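Side-chain contact in uncharacterized protein (Parabacteroides merdae ATCC 43184, PDB 4OPW), which is of unknown function but is probably a cell-surface adhesin, built largely of beta strands stacked in a solenoid-like way: residues V55-D58 against V63-V66. Numbering follows the deposited sequence.
Sequences VNID and VLTV
The carbonyl oxygen of D58 takes one strong hydrogen bond from the facing strand: T65 N donates to D58 O at 2.9 Å, almost straight at 173°. Beside it, L64 CA brings its hydrogen to the same oxygen in a weak, long CA-H...O contact of 3.5 Å. The return bond runs from D58 N to T65 O at 3.0 Å, and the two hydrogen bonds together close the ring of an antiparallel hydrogen-bonded pair. One step along, I57 and V66 form a non-hydrogen-bonded pair whose CA atoms lie 4.9 Å apart. V66 CA directs its hydrogen at N56 O across 3.2 Å as a weak supplement, and a backbone hydrogen bond between N56 and G67 continues the pairing.

Successive residues turn to opposite faces, and the register sets I57 against V66 and D58 against T65. On the face of I57, L64 and V66, I57 and L64 lie alongside each other, meeting where I57 CG2 touches L64 CD1 at 3.9 Å. With chi1 -61°, CG1 of I57 lies beside the backbone N and CG2 stands anti to it, which places CG2 against the leucine; I43 of strand 42-46 packs against both I57 and V66. The face of N56, D58 and T65 is more polar: the amide end of N56 comes only loosely near T65 CG2, with ND2 4.4 Å away, while D58 OD2 accepts a hydrogen bond from Q60 NE2.

Strands 55-60 and 63-66 make a beta hairpin at one end of a long sheet, where L64 hydrogen-bonds through its backbone to A23 and K25. Strand 63-66 continues the parallel order from 23-27, and main-chain polar bonds add 55-60, outermost in this chain, antiparallel to it, while the aliphatic face packs against strand 42-46.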
loop_
_atom_site.group_PDB
_atom_site.type_symbol
_atom_site.label_atom_id
_atom_site.label_comp_id
_atom_site.label_asym_id
_atom_site.label_seq_id
_atom_site.Cartn_x
_atom_site.Cartn_y
_atom_site.Cartn_z
ATOM N N VAL A 55 -20.078 0.520 -14.582
ATOM C CA VAL A 55 -18.651 0.353 -14.266
ATOM C C VAL A 55 -17.850 1.434 -15.006
ATOM O O VAL A 55 -17.930 1.557 -16.234
ATOM C CB VAL A 55 -18.145 -1.091 -14.547
ATOM C CG1 VAL A 55 -16.615 -1.181 -14.433
ATOM C CG2 VAL A 55 -18.805 -2.076 -13.585
ATOM N N ASN A 56 -17.109 2.244 -14.218
ATOM C CA ASN A 56 -16.270 3.326 -14.729
ATOM C C ASN A 56 -14.812 2.877 -14.840
ATOM O O ASN A 56 -14.225 2.473 -13.847
ATOM C CB ASN A 56 -16.364 4.559 -13.791
ATOM C CG ASN A 56 -15.567 5.762 -14.246
ATOM O OD1 ASN A 56 -15.505 6.099 -15.432
ATOM N ND2 ASN A 56 -14.942 6.453 -13.302
ATOM N N ILE A 57 -14.258 2.904 -16.060
ATOM C CA ILE A 57 -12.849 2.622 -16.367
ATOM C C ILE A 57 -12.396 3.859 -17.099
ATOM O O ILE A 57 -12.861 4.109 -18.215
ATOM C CB ILE A 57 -12.637 1.307 -17.191
ATOM C CG1 ILE A 57 -13.141 0.074 -16.413
ATOM C CG2 ILE A 57 -11.153 1.152 -17.616
ATOM C CD1 ILE A 57 -13.452 -1.133 -17.313
ATOM N N ASP A 58 -11.582 4.690 -16.452
ATOM C CA ASP A 58 -11.171 5.932 -17.087
ATOM C C ASP A 58 -9.684 6.172 -16.923
ATOM O O ASP A 58 -9.176 6.096 -15.810
ATOM C CB ASP A 58 -11.956 7.106 -16.483
ATOM C CG ASP A 58 -11.849 8.375 -17.326
ATOM O OD1 ASP A 58 -12.085 8.299 -18.550
ATOM O OD2 ASP A 58 -11.591 9.441 -16.753
ATOM N N VAL A 63 -3.243 7.746 -15.704
ATOM C CA VAL A 63 -3.779 7.411 -14.376
ATOM C C VAL A 63 -5.087 6.680 -14.580
ATOM O O VAL A 63 -6.031 7.238 -15.148
ATOM C CB VAL A 63 -3.953 8.635 -13.440
ATOM C CG1 VAL A 63 -4.507 8.213 -12.074
ATOM C CG2 VAL A 63 -2.628 9.395 -13.291
ATOM N N LEU A 64 -5.144 5.435 -14.128
ATOM C CA LEU A 64 -6.354 4.641 -14.231
ATOM C C LEU A 64 -7.207 4.809 -12.970
ATOM O O LEU A 64 -6.721 4.590 -11.858
ATOM C CB LEU A 64 -5.999 3.146 -14.453
ATOM C CG LEU A 64 -7.154 2.134 -14.227
ATOM C CD1 LEU A 64 -8.258 2.262 -15.321
ATOM C CD2 LEU A 64 -6.633 0.700 -14.219
ATOM N N THR A 65 -8.479 5.173 -13.161
ATOM C CA THR A 65 -9.485 5.226 -12.101
ATOM C C THR A 65 -10.537 4.163 -12.399
ATOM O O THR A 65 -11.004 4.062 -13.537
ATOM C CB THR A 65 -10.126 6.628 -11.933
ATOM O OG1 THR A 65 -9.110 7.550 -11.540
ATOM C CG2 THR A 65 -11.231 6.647 -10.857
ATOM N N VAL A 66 -10.898 3.362 -11.384
ATOM C CA VAL A 66 -11.977 2.371 -11.528
ATOM C C VAL A 66 -12.995 2.620 -10.407
ATOM O O VAL A 66 -12.617 2.864 -9.268
ATOM C CB VAL A 66 -11.453 0.887 -11.545
ATOM C CG1 VAL A 66 -12.602 -0.114 -11.616
ATOM C CG2 VAL A 66 -10.484 0.644 -12.704
#